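Local coordinates for protein putative GTP pyrophosphokinase (Streptococcus mutans, PDB 3L9D) that probably transfers pyrophosphate from ATP to GTP or GDP, making the alarmone (p)ppGpp as a RelA/SpoT-family synthetase, at residues V89-K94 with M102-G107; N180-I185 with E206-I211. All coordinates share one frame; numbering follows the deposited sequence.

Contact 1. Residues V89-K94 with M102-G107; sequences VLRGIK and MQDIAG
Arg91, at the C-terminal end of helix 81-91, faces Asp104 in the loop leading into strand 106-112, and the two close a salt bridge across the helix-to-strand connection of the five-stranded mixed sheet. Their side chains come from opposite directions and join through both oxygens of the carboxylate: Arg91 NH2 lies 3.4 Å from Asp104 OD2, with an N-H...O angle of 151°, while Arg91 NH1 lies 3.5 Å from Asp104 OD1. Both bonds are weak. The guanidinium and carboxylate planes are turned 55° apart, so the pairing is well short of a flat two-point fork. The arginine reaches this far because its chain runs extended from CG to NE.

Met102 crosses the arginine at about a right angle and meets its NH1 side. Its SD lies in the guanidinium plane at the edge, 3.6 Å from Arg91 NH1. A bend at chi3 (-47°) carries CE to 3.5 Å from the same nitrogen and to 4.0 Å from Ile93 CD1, which links the apolar and charged parts. Ile84 and Met88 of helix 81-91 pack on Met102, and Lys79 adds a long, weak ion pair to Asp104 OD2. The chain runs from helix 81-91 through the short helix 98-101 into strand 106-112, an inner strand antiparallel to 73-78, and this mixed sheet with its helices is consistent with the nucleotidyltransferase-like fold of the RelA/SpoT family.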
ATOM      1  N   VAL A  89      15.096  -5.546 -14.952  1.00 34.17           N
ATOM      2  CA  VAL A  89      15.406  -5.084 -16.293  1.00 31.94           C
ATOM      3  C   VAL A  89      15.192  -3.581 -16.434  1.00 37.32           C
ATOM      4  O   VAL A  89      16.031  -2.877 -17.000  1.00 40.70           O
ATOM      5  CB  VAL A  89      14.530  -5.779 -17.334  1.00 30.23           C
ATOM      6  CG1 VAL A  89      14.747  -5.140 -18.695  1.00 34.44           C
ATOM      7  CG2 VAL A  89      14.837  -7.256 -17.372  1.00 29.36           C
ATOM      8  N   LEU A  90      14.071  -3.091 -15.916  1.00 35.97           N
ATOM      9  CA  LEU A  90      13.719  -1.683 -16.074  1.00 34.82           C
ATOM     10  C   LEU A  90      14.520  -0.712 -15.212  1.00 37.87           C
ATOM     11  O   LEU A  90      14.893   0.358 -15.686  1.00 40.46           O
ATOM     12  CB  LEU A  90      12.217  -1.469 -15.887  1.00 37.20           C
ATOM     13  CG  LEU A  90      11.476  -1.567 -17.232  1.00 51.11           C
ATOM     14  CD1 LEU A  90      10.759  -2.925 -17.416  1.00 42.84           C
ATOM     15  CD2 LEU A  90      10.507  -0.392 -17.412  1.00 43.74           C
ATOM     16  N   ARG A  91      14.790  -1.076 -13.963  1.00 34.37           N
ATOM     17  CA  ARG A  91      15.561  -0.206 -13.076  1.00 35.19           C
ATOM     18  C   ARG A  91      17.081  -0.503 -13.101  1.00 31.79           C
ATOM     19  O   ARG A  91      17.865   0.217 -12.506  1.00 28.99           O
ATOM     20  CB  ARG A  91      15.047  -0.324 -11.630  1.00 36.80           C
ATOM     21  CG  ARG A  91      13.566   0.000 -11.384  1.00 37.59           C
ATOM     22  CD  ARG A  91      13.142  -0.522  -9.974  1.00 42.39           C
ATOM     23  NE  ARG A  91      11.713  -0.351  -9.654  1.00 51.50           N
ATOM     24  CZ  ARG A  91      10.970  -1.228  -8.961  1.00 48.45           C
ATOM     25  NH1 ARG A  91      11.501  -2.359  -8.509  1.00 50.07           N
ATOM     26  NH2 ARG A  91       9.688  -0.979  -8.714  1.00 42.92           N
ATOM     27  N   GLY A  92      17.495  -1.582 -13.751  1.00 34.23           N
ATOM     28  CA  GLY A  92      18.904  -1.948 -13.766  1.00 36.99           C
ATOM     29  C   GLY A  92      19.467  -2.436 -12.435  1.00 38.84           C
ATOM     30  O   GLY A  92      20.568  -2.051 -12.031  1.00 40.37           O
ATOM     31  N   ILE A  93      18.717  -3.296 -11.755  1.00 35.90           N
ATOM     32  CA  ILE A  93      19.139  -3.863 -10.479  1.00 32.25           C
ATOM     33  C   ILE A  93      19.630  -5.298 -10.685  1.00 36.33           C
ATOM     34  O   ILE A  93      18.861  -6.163 -11.125  1.00 33.59           O
ATOM     35  CB  ILE A  93      17.958  -3.867  -9.487  1.00 35.12           C
ATOM     36  CG1 ILE A  93      17.306  -2.478  -9.455  1.00 34.97           C
ATOM     37  CG2 ILE A  93      18.397  -4.351  -8.103  1.00 33.17           C
ATOM     38  CD1 ILE A  93      16.683  -2.103  -8.130  1.00 27.48           C
ATOM     39  N   LYS A  94      20.908  -5.548 -10.392  1.00 34.53           N
ATOM     40  CA  LYS A  94      21.477  -6.893 -10.526  1.00 34.61           C
ATOM     41  C   LYS A  94      20.997  -7.752  -9.357  1.00 39.27           C
ATOM     42  O   LYS A  94      20.586  -7.212  -8.325  1.00 39.08           O
ATOM     43  CB  LYS A  94      23.008  -6.835 -10.561  1.00 32.41           C
ATOM     44  CG  LYS A  94      23.575  -6.044 -11.749  1.00 40.14           C
ATOM     45  CD  LYS A  94      25.102  -5.851 -11.646  1.00 38.14           C
ATOM     46  N   MET A 102      16.032  -3.068  -4.195  1.00 25.78           N
ATOM     47  CA  MET A 102      14.613  -3.137  -4.557  1.00 25.39           C
ATOM     48  C   MET A 102      13.696  -2.884  -3.340  1.00 24.75           C
ATOM     49  O   MET A 102      13.867  -3.485  -2.274  1.00 22.88           O
ATOM     50  CB  MET A 102      14.275  -4.453  -5.275  1.00 25.33           C
ATOM     51  CG  MET A 102      12.829  -4.512  -5.768  1.00 28.91           C
ATOM     52  SD  MET A 102      12.532  -5.528  -7.232  1.00 32.10           S
ATOM     53  CE  MET A 102      13.872  -4.968  -8.288  1.00 29.86           C
ATOM     54  N   GLN A 103      12.727  -1.991  -3.514  1.00 21.11           N
ATOM     55  CA  GLN A 103      11.991  -1.424  -2.391  1.00 21.91           C
ATOM     56  C   GLN A 103      10.651  -2.078  -2.120  1.00 20.67           C
ATOM     57  O   GLN A 103      10.134  -1.985  -1.014  1.00 20.98           O
ATOM     58  CB  GLN A 103      11.769   0.085  -2.606  1.00 19.66           C
ATOM     59  CG  GLN A 103      13.046   0.914  -2.630  1.00 22.63           C
ATOM     60  CD  GLN A 103      12.774   2.401  -2.835  1.00 24.61           C
ATOM     61  OE1 GLN A 103      11.924   2.782  -3.638  1.00 28.47           O
ATOM     62  NE2 GLN A 103      13.509   3.243  -2.122  1.00 20.68           N
ATOM     63  N   ASP A 104      10.079  -2.717  -3.134  1.00 22.25           N
ATOM     64  CA  ASP A 104       8.707  -3.191  -3.047  1.00 19.71           C
ATOM     65  C   ASP A 104       8.551  -4.694  -3.274  1.00 17.92           C
ATOM     66  O   ASP A 104       7.539  -5.148  -3.798  1.00 18.78           O
ATOM     67  CB  ASP A 104       7.824  -2.422  -4.034  1.00 20.59           C
ATOM     68  CG  ASP A 104       8.316  -2.524  -5.492  1.00 26.34           C
ATOM     69  OD1 ASP A 104       9.458  -2.961  -5.740  1.00 22.65           O
ATOM     70  OD2 ASP A 104       7.538  -2.155  -6.402  1.00 30.00           O
ATOM     71  N   ILE A 105       9.549  -5.475  -2.899  1.00 16.49           N
ATOM     72  CA  ILE A 105       9.393  -6.907  -3.031  1.00 20.97           C
ATOM     73  C   ILE A 105       8.224  -7.358  -2.133  1.00 25.39           C
ATOM     74  O   ILE A 105       7.201  -7.847  -2.624  1.00 23.44           O
ATOM     75  CB  ILE A 105      10.706  -7.649  -2.759  1.00 23.15           C
ATOM     76  CG1 ILE A 105      11.724  -7.255  -3.838  1.00 21.70           C
ATOM     77  CG2 ILE A 105      10.486  -9.167  -2.719  1.00 17.27           C
ATOM     78  CD1 ILE A 105      13.025  -8.008  -3.780  1.00 21.21           C
ATOM     79  N   ALA A 106       8.344  -7.152  -0.827  1.00 24.27           N
ATOM     80  CA  ALA A 106       7.171  -7.290   0.020  1.00 21.49           C
ATOM     81  C   ALA A 106       6.304  -6.070  -0.234  1.00 18.36           C
ATOM     82  O   ALA A 106       6.803  -4.942  -0.222  1.00 16.42           O
ATOM     83  CB  ALA A 106       7.566  -7.369   1.475  1.00 16.56           C
ATOM     84  N   GLY A 107       5.016  -6.293  -0.470  1.00 14.60           N
ATOM     85  CA  GLY A 107       4.099  -5.188  -0.683  1.00 17.16           C
ATOM     86  C   GLY A 107       2.876  -5.270   0.209  1.00 19.93           C
ATOM     87  O   GLY A 107       2.231  -6.313   0.273  1.00 18.81           O
TER

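Contact 2. Residues N180-I185 with E206-I211; sequences NFWATI and ELTSKI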
ATOM      1  N   ASN A 180      -8.409   2.225  -4.077  1.00 23.01           N
ATOM      2  CA  ASN A 180      -7.988   0.871  -4.352  1.00 22.66           C
ATOM      3  C   ASN A 180      -8.771   0.234  -5.493  1.00 20.79           C
ATOM      4  O   ASN A 180      -8.186  -0.440  -6.331  1.00 21.19           O
ATOM      5  CB  ASN A 180      -8.085   0.007  -3.113  1.00 21.75           C
ATOM      6  CG  ASN A 180      -7.527  -1.368  -3.351  1.00 26.51           C
ATOM      7  OD1 ASN A 180      -6.374  -1.514  -3.783  1.00 23.89           O
ATOM      8  ND2 ASN A 180      -8.343  -2.392  -3.100  1.00 20.91           N
ATOM      9  N   PHE A 181     -10.086   0.461  -5.523  1.00 22.17           N
ATOM     10  CA  PHE A 181     -10.939   0.039  -6.648  1.00 21.43           C
ATOM     11  C   PHE A 181     -10.391   0.478  -8.016  1.00 24.37           C
ATOM     12  O   PHE A 181     -10.164  -0.347  -8.886  1.00 22.16           O
ATOM     13  CB  PHE A 181     -12.365   0.555  -6.445  1.00 27.67           C
ATOM     14  CG  PHE A 181     -13.321   0.170  -7.541  1.00 25.01           C
ATOM     15  CD1 PHE A 181     -13.723  -1.143  -7.696  1.00 24.49           C
ATOM     16  CD2 PHE A 181     -13.838   1.130  -8.392  1.00 24.69           C
ATOM     17  CE1 PHE A 181     -14.603  -1.498  -8.698  1.00 23.28           C
ATOM     18  CE2 PHE A 181     -14.719   0.783  -9.391  1.00 25.55           C
ATOM     19  CZ  PHE A 181     -15.103  -0.534  -9.542  1.00 24.17           C
ATOM     20  N   TRP A 182     -10.151   1.779  -8.187  1.00 27.72           N
ATOM     21  CA  TRP A 182      -9.549   2.300  -9.414  1.00 24.19           C
ATOM     22  C   TRP A 182      -8.125   1.780  -9.694  1.00 26.85           C
ATOM     23  O   TRP A 182      -7.848   1.266 -10.779  1.00 25.38           O
ATOM     24  CB  TRP A 182      -9.539   3.828  -9.374  1.00 27.48           C
ATOM     25  CG  TRP A 182      -9.221   4.484 -10.701  1.00 35.48           C
ATOM     26  CD1 TRP A 182     -10.119   4.932 -11.626  1.00 29.29           C
ATOM     27  CD2 TRP A 182      -7.915   4.770 -11.244  1.00 34.11           C
ATOM     28  NE1 TRP A 182      -9.463   5.477 -12.702  1.00 31.48           N
ATOM     29  CE2 TRP A 182      -8.111   5.391 -12.497  1.00 32.66           C
ATOM     30  CE3 TRP A 182      -6.610   4.566 -10.790  1.00 29.54           C
ATOM     31  CZ2 TRP A 182      -7.051   5.805 -13.302  1.00 30.79           C
ATOM     32  CZ3 TRP A 182      -5.553   4.979 -11.597  1.00 37.05           C
ATOM     33  CH2 TRP A 182      -5.784   5.587 -12.840  1.00 35.35           C
ATOM     34  N   ALA A 183      -7.223   1.932  -8.722  1.00 26.91           N
ATOM     35  CA  ALA A 183      -5.816   1.564  -8.912  1.00 27.15           C
ATOM     36  C   ALA A 183      -5.675   0.102  -9.285  1.00 26.51           C
ATOM     37  O   ALA A 183      -4.799  -0.283 -10.045  1.00 30.23           O
ATOM     38  CB  ALA A 183      -5.010   1.861  -7.664  1.00 27.56           C
ATOM     39  N   THR A 184      -6.551  -0.715  -8.733  1.00 25.34           N
ATOM     40  CA  THR A 184      -6.568  -2.122  -9.053  1.00 25.54           C
ATOM     41  C   THR A 184      -6.968  -2.358 -10.511  1.00 30.41           C
ATOM     42  O   THR A 184      -6.359  -3.179 -11.204  1.00 31.06           O
ATOM     43  CB  THR A 184      -7.489  -2.856  -8.071  1.00 26.20           C
ATOM     44  OG1 THR A 184      -6.748  -3.134  -6.873  1.00 28.56           O
ATOM     45  CG2 THR A 184      -7.997  -4.145  -8.663  1.00 28.63           C
ATOM     46  N   ILE A 185      -7.981  -1.627 -10.979  1.00 28.88           N
ATOM     47  CA  ILE A 185      -8.430  -1.733 -12.369  1.00 28.82           C
ATOM     48  C   ILE A 185      -7.417  -1.149 -13.372  1.00 30.76           C
ATOM     49  O   ILE A 185      -7.074  -1.798 -14.363  1.00 29.52           O
ATOM     50  CB  ILE A 185      -9.813  -1.073 -12.575  1.00 28.60           C
ATOM     51  CG1 ILE A 185     -10.880  -1.838 -11.792  1.00 29.92           C
ATOM     52  CG2 ILE A 185     -10.180  -1.046 -14.045  1.00 28.96           C
ATOM     53  CD1 ILE A 185     -12.282  -1.406 -12.077  1.00 21.93           C
ATOM     54  N   GLU A 206      -9.782   7.973 -17.085  1.00 39.16           N
ATOM     55  CA  GLU A 206      -9.746   9.289 -16.489  1.00 41.62           C
ATOM     56  C   GLU A 206     -11.115   9.647 -15.922  1.00 40.64           C
ATOM     57  O   GLU A 206     -11.212  10.178 -14.818  1.00 38.91           O
ATOM     58  CB  GLU A 206      -9.261  10.347 -17.473  1.00 42.95           C
ATOM     59  CG  GLU A 206      -8.260  11.297 -16.833  1.00 57.88           C
ATOM     60  CD  GLU A 206      -8.245  12.663 -17.481  1.00 75.10           C
ATOM     61  OE1 GLU A 206      -8.534  12.746 -18.697  1.00 75.05           O
ATOM     62  OE2 GLU A 206      -7.942  13.653 -16.771  1.00 79.38           O
ATOM     63  N   LEU A 207     -12.172   9.344 -16.672  1.00 38.62           N
ATOM     64  CA  LEU A 207     -13.517   9.711 -16.248  1.00 40.11           C
ATOM     65  C   LEU A 207     -13.824   9.020 -14.933  1.00 36.87           C
ATOM     66  O   LEU A 207     -14.257   9.636 -13.952  1.00 32.41           O
ATOM     67  CB  LEU A 207     -14.538   9.268 -17.282  1.00 36.56           C
ATOM     68  CG  LEU A 207     -15.961   9.302 -16.741  1.00 36.89           C
ATOM     69  CD1 LEU A 207     -16.336  10.737 -16.333  1.00 29.48           C
ATOM     70  CD2 LEU A 207     -16.914   8.739 -17.776  1.00 31.78           C
ATOM     71  N   THR A 208     -13.591   7.718 -14.944  1.00 37.23           N
ATOM     72  CA  THR A 208     -13.757   6.872 -13.780  1.00 34.78           C
ATOM     73  C   THR A 208     -12.937   7.379 -12.585  1.00 34.91           C
ATOM     74  O   THR A 208     -13.423   7.426 -11.445  1.00 30.09           O
ATOM     75  CB  THR A 208     -13.319   5.482 -14.143  1.00 31.30           C
ATOM     76  OG1 THR A 208     -14.465   4.736 -14.573  1.00 41.63           O
ATOM     77  CG2 THR A 208     -12.707   4.827 -12.950  1.00 41.75           C
ATOM     78  N   SER A 209     -11.698   7.776 -12.863  1.00 30.14           N
ATOM     79  CA  SER A 209     -10.825   8.359 -11.854  1.00 33.08           C
ATOM     80  C   SER A 209     -11.403   9.593 -11.164  1.00 32.66           C
ATOM     81  O   SER A 209     -11.197   9.796  -9.968  1.00 35.56           O
ATOM     82  CB  SER A 209      -9.485   8.746 -12.469  1.00 34.65           C
ATOM     83  OG  SER A 209      -9.152  10.061 -12.065  1.00 34.56           O
ATOM     84  N   LYS A 210     -12.103  10.436 -11.911  1.00 31.22           N
ATOM     85  CA  LYS A 210     -12.660  11.642 -11.320  1.00 29.50           C
ATOM     86  C   LYS A 210     -13.873  11.311 -10.463  1.00 28.07           C
ATOM     87  O   LYS A 210     -14.103  11.947  -9.435  1.00 29.00           O
ATOM     88  CB  LYS A 210     -12.984  12.681 -12.396  1.00 34.75           C
ATOM     89  CG  LYS A 210     -11.769  13.025 -13.266  1.00 39.11           C
ATOM     90  CD  LYS A 210     -12.019  14.213 -14.181  1.00 39.60           C
ATOM     91  N   ILE A 211     -14.632  10.295 -10.874  1.00 28.98           N
ATOM     92  CA  ILE A 211     -15.754   9.803 -10.077  1.00 26.49           C
ATOM     93  C   ILE A 211     -15.256   9.216  -8.766  1.00 25.48           C
ATOM     94  O   ILE A 211     -15.842   9.443  -7.704  1.00 26.48           O
ATOM     95  CB  ILE A 211     -16.550   8.738 -10.841  1.00 33.08           C
ATOM     96  CG1 ILE A 211     -17.184   9.356 -12.089  1.00 29.56           C
ATOM     97  CG2 ILE A 211     -17.614   8.102  -9.942  1.00 25.32           C
ATOM     98  CD1 ILE A 211     -17.858   8.338 -12.953  1.00 36.23           C
TER
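Trp182 of helix 177-193 projects its indole onto Thr208 and Ser209 of helix 199-221, and this one side chain makes nearly the whole contact. The backbones approach most closely at Trp182 and Ser209, whose CA atoms are 6.7 Å apart. With CG anti to the backbone N (chi1 -167°) and the ring turned roughly perpendicular to the side-chain stem (chi2 95°), the pyrrole side of the indole is presented to the second helix.

The tight part is at Ser209. Its CB lies 3.3 Å from Trp182 NE1 and 3.6 Å from Trp182 CE2, and a third approach, 3.9 Å to Trp182 CZ2, runs on toward the six-membered ring. Ser209 N is 3.2 Å from Trp182 NE1, but both are donors and no hydrogen bond joins them; NE1 instead donates to the carbonyl oxygen of Leu205, one turn earlier. Thr208 also approaches the pyrrole edge, but its methyl is modelled too close for the detail to be relied on. Ser209 is buried, and its OG is directed to other partners, bonding to Ser146 OG. Tyr148, from the same loop region, also packs on Trp182.

Away from the indole the two segments part. Phe181, on the exposed side, does not reach the second segment and takes Ile185 CD1 over one face of its ring, offset toward the rim. Leu207 and Ile211 are likewise exposed and do not meet the first helix segment, while Thr208 is only partly buried.

The chemistry is therefore mainly apolar contact around one polar group: the indole N-H is satisfied by a main-chain carbonyl, which should limit rotation of the ring, and the small Ser209 side chain is consistent with the short CA separation.

In the fold
Contact 1 and contact 2 lie in series along the chain, with centres 26 Å apart and nearest atoms about 11 Å apart, and they share no helix or strand. Each centre is 16 Å from that of the chain, yet burial differs: in contact 1 one of four touching residues is buried, in contact 2 two of three. Contact 1 joins a helix end to the lead-in of strand 106-112 through weak charged bonds supported by sulfur and methyl packing. Contact 2 joins helices 177-193 and 199-221 by aromatic packing, with no hydrogen bond between its segments. Asn180 touches Arg109, relating helix 177-193 to the strand 106-112 that contact 1 enters.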